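Polysaccharide deacetylase (Bacillus anthracis, PDB 2J13) probably removes acetyl groups from cell-wall peptidoglycan as a zinc-dependent family 4 carbohydrate esterase. Local coordinates at residues P118-V123 with K149-P154. Sequence-based numbering, arbitrary orientation. Where two conformers were deposited one is given.
Sequences PDFTAV and KYVRPP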
ATOM      1  N   PRO A 118      -7.314  -6.315  11.549  1.00 23.54           N
ATOM      2  CA  PRO A 118      -8.765  -6.539  11.580  1.00 24.67           C
ATOM      3  C   PRO A 118      -9.430  -5.884  10.410  1.00 25.14           C
ATOM      4  O   PRO A 118      -8.896  -4.950   9.808  1.00 25.51           O
ATOM      5  CB  PRO A 118      -9.179  -5.802  12.838  1.00 24.26           C
ATOM      6  CG  PRO A 118      -8.284  -4.594  12.823  1.00 24.39           C
ATOM      7  CD  PRO A 118      -6.949  -5.185  12.417  1.00 23.95           C
ATOM      8  N   ASP A 119     -10.620  -6.351  10.084  1.00 25.89           N
ATOM      9  CA  ASP A 119     -11.488  -5.583   9.199  1.00 26.36           C
ATOM     10  C   ASP A 119     -11.884  -4.285   9.905  1.00 25.06           C
ATOM     11  O   ASP A 119     -12.451  -4.314  11.033  1.00 26.04           O
ATOM     12  CB  ASP A 119     -12.728  -6.419   8.822  1.00 28.01           C
ATOM     13  CG  ASP A 119     -12.467  -7.400   7.645  1.00 32.67           C
ATOM     14  OD1 ASP A 119     -11.339  -7.424   7.057  1.00 36.15           O
ATOM     15  OD2 ASP A 119     -13.434  -8.156   7.290  1.00 41.32           O
ATOM     16  N   PHE A 120     -11.577  -3.144   9.284  1.00 22.89           N
ATOM     17  CA  PHE A 120     -11.801  -1.816   9.898  1.00 22.53           C
ATOM     18  C   PHE A 120     -13.274  -1.533  10.180  1.00 23.09           C
ATOM     19  O   PHE A 120     -13.604  -0.783  11.078  1.00 23.38           O
ATOM     20  CB  PHE A 120     -11.243  -0.684   9.056  1.00 21.52           C
ATOM     21  CG  PHE A 120      -9.709  -0.567   9.088  1.00 22.14           C
ATOM     22  CD1 PHE A 120      -8.935  -1.405   9.874  1.00 22.61           C
ATOM     23  CD2 PHE A 120      -9.102   0.447   8.388  1.00 22.54           C
ATOM     24  CE1 PHE A 120      -7.537  -1.254   9.921  1.00 22.43           C
ATOM     25  CE2 PHE A 120      -7.710   0.611   8.425  1.00 22.24           C
ATOM     26  CZ  PHE A 120      -6.944  -0.256   9.183  1.00 21.55           C
ATOM     27  N   THR A 121     -14.143  -2.143   9.394  1.00 23.23           N
ATOM     28  CA  THR A 121     -15.583  -1.956   9.560  1.00 25.48           C
ATOM     29  C   THR A 121     -16.123  -2.691  10.800  1.00 26.13           C
ATOM     30  O   THR A 121     -17.297  -2.453  11.196  1.00 28.07           O
ATOM     31  CB  THR A 121     -16.314  -2.458   8.288  1.00 25.93           C
ATOM     32  OG1 THR A 121     -15.947  -3.817   8.057  1.00 29.28           O
ATOM     33  CG2 THR A 121     -15.976  -1.619   7.066  1.00 28.10           C
ATOM     34  N   ALA A 122     -15.322  -3.595  11.387  1.00 26.58           N
ATOM     35  CA  ALA A 122     -15.722  -4.453  12.508  1.00 27.55           C
ATOM     36  C   ALA A 122     -15.228  -3.946  13.855  1.00 27.87           C
ATOM     37  O   ALA A 122     -15.440  -4.606  14.878  1.00 31.28           O
ATOM     38  CB  ALA A 122     -15.205  -5.873  12.307  1.00 28.46           C
ATOM     39  N   VAL A 123     -14.554  -2.805  13.879  1.00 27.22           N
ATOM     40  CA  VAL A 123     -13.974  -2.348  15.151  1.00 27.76           C
ATOM     41  C   VAL A 123     -14.538  -1.012  15.508  1.00 27.24           C
ATOM     42  O   VAL A 123     -15.001  -0.273  14.632  1.00 27.73           O
ATOM     43  CB  VAL A 123     -12.442  -2.276  15.045  1.00 27.69           C
ATOM     44  CG1 VAL A 123     -11.898  -3.644  14.666  1.00 30.51           C
ATOM     45  CG2 VAL A 123     -12.011  -1.177  14.050  1.00 28.87           C
ATOM     46  N   LYS A 149       2.147   8.521   5.701  1.00 22.43           N
ATOM     47  CA  LYS A 149       1.047   9.211   5.028  0.50 22.55           C
ATOM     48  C   LYS A 149      -0.008   8.261   4.459  1.00 21.65           C
ATOM     49  O   LYS A 149      -1.118   8.675   4.155  1.00 22.97           O
ATOM     50  CB  LYS A 149       1.601  10.010   3.838  0.50 22.99           C
ATOM     51  CG  LYS A 149       2.575  11.166   4.179  0.50 24.36           C
ATOM     52  CD  LYS A 149       2.465  12.266   3.127  0.50 25.73           C
ATOM     53  CE  LYS A 149       2.952  11.824   1.744  0.50 25.59           C
ATOM     54  NZ  LYS A 149       2.593  12.718   0.543  0.50 25.62           N
ATOM     55  N   TYR A 150       0.368   6.997   4.270  1.00 19.75           N
ATOM     56  CA  TYR A 150      -0.407   6.063   3.430  1.00 19.08           C
ATOM     57  C   TYR A 150      -0.922   4.887   4.253  1.00 19.06           C
ATOM     58  O   TYR A 150      -0.148   4.174   4.868  1.00 19.30           O
ATOM     59  CB  TYR A 150       0.442   5.579   2.251  1.00 20.25           C
ATOM     60  CG  TYR A 150       1.047   6.724   1.490  1.00 21.11           C
ATOM     61  CD1 TYR A 150       0.248   7.629   0.800  1.00 22.45           C
ATOM     62  CD2 TYR A 150       2.415   6.933   1.486  1.00 22.77           C
ATOM     63  CE1 TYR A 150       0.814   8.711   0.124  1.00 22.68           C
ATOM     64  CE2 TYR A 150       2.967   7.988   0.831  1.00 21.61           C
ATOM     65  CZ  TYR A 150       2.170   8.883   0.159  1.00 22.84           C
ATOM     66  OH  TYR A 150       2.753   9.959  -0.504  1.00 25.47           O
ATOM     67  N   VAL A 151      -2.234   4.665   4.187  1.00 18.01           N
ATOM     68  CA  VAL A 151      -2.878   3.536   4.835  1.00 17.25           C
ATOM     69  C   VAL A 151      -3.537   2.680   3.766  1.00 17.73           C
ATOM     70  O   VAL A 151      -4.211   3.213   2.914  1.00 18.85           O
ATOM     71  CB  VAL A 151      -3.921   4.018   5.874  1.00 17.64           C
ATOM     72  CG1 VAL A 151      -4.840   2.884   6.274  1.00 19.55           C
ATOM     73  CG2 VAL A 151      -3.177   4.616   7.072  1.00 18.50           C
ATOM     74  N   ARG A 152      -3.362   1.371   3.834  1.00 17.62           N
ATOM     75  CA  ARG A 152      -4.179   0.431   3.040  1.00 17.37           C
ATOM     76  C   ARG A 152      -4.958  -0.470   4.016  1.00 17.95           C
ATOM     77  O   ARG A 152      -4.372  -1.169   4.849  1.00 17.91           O
ATOM     78  CB  ARG A 152      -3.306  -0.416   2.133  1.00 18.05           C
ATOM     79  CG  ARG A 152      -4.095  -1.359   1.232  1.00 18.33           C
ATOM     80  CD  ARG A 152      -3.253  -1.971   0.195  1.00 18.55           C
ATOM     81  NE  ARG A 152      -2.973  -1.056  -0.892  1.00 19.20           N
ATOM     82  CZ  ARG A 152      -1.996  -1.257  -1.766  1.00 17.48           C
ATOM     83  NH1 ARG A 152      -1.145  -2.254  -1.585  1.00 17.70           N
ATOM     84  NH2 ARG A 152      -1.828  -0.406  -2.739  1.00 19.67           N
ATOM     85  N   PRO A 153      -6.294  -0.448   3.944  1.00 19.29           N
ATOM     86  CA  PRO A 153      -7.066  -1.248   4.872  1.00 19.70           C
ATOM     87  C   PRO A 153      -6.899  -2.752   4.707  1.00 19.94           C
ATOM     88  O   PRO A 153      -6.811  -3.249   3.560  1.00 19.73           O
ATOM     89  CB  PRO A 153      -8.538  -0.855   4.542  1.00 21.51           C
ATOM     90  CG  PRO A 153      -8.492   0.262   3.741  1.00 20.73           C
ATOM     91  CD  PRO A 153      -7.163   0.344   3.059  1.00 19.70           C
ATOM     92  N   PRO A 154      -6.847  -3.495   5.824  1.00 19.46           N
ATOM     93  CA  PRO A 154      -6.835  -4.949   5.751  1.00 20.57           C
ATOM     94  C   PRO A 154      -7.920  -5.492   4.845  1.00 21.97           C
ATOM     95  O   PRO A 154      -9.084  -5.077   4.947  1.00 22.53           O
ATOM     96  CB  PRO A 154      -7.047  -5.348   7.194  1.00 20.93           C
ATOM     97  CG  PRO A 154      -6.371  -4.286   7.915  1.00 20.93           C
ATOM     98  CD  PRO A 154      -6.756  -3.060   7.235  1.00 20.33           C
TER
HETATM   99  O   HOH W   1     -10.343  -3.201   6.711  1.00 23.20           O
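Pro154 lies against a face of the Phe120 ring, joining the loop 118-123 of the NodB-homology fold of family 4 esterases, just after the zinc ligands His113 and His117, to 149-154, which carries strand 150-151 and the residues after it. CD of Pro154 sits 3.6 Å from the centroid of the Phe120 ring, 25° off the ring normal, a CH-pi contact. Proline suits the place because its CD, bonded to the ring nitrogen, carries slightly polarised hydrogens, and the rigid ring holds this methylene against the aromatic face. The carbonyl O of Pro118 approaches CG of Pro154 to 3.2 Å. With CG anti to its own carbonyl carbon (chi1 -74°), the phenyl ring of Phe120 extends over Pro154 and on toward Val151, whose CG1 meets it at the edge, near the ring plane, 4.2 Å from CE2. CB of Pro153 lies 4.1 Å from CD2 of Phe120. Leu128 and Leu132 of helix 125-143 also pack on this buried aromatic side chain. Pro154 also touches His117, so the packing reaches the edge of the metal site. Asp119 pairs its OD1 with Arg155 in a salt bridge. One water bridges the two backbones, accepting from Phe120 N at 2.9 Å and donating to Pro154 O.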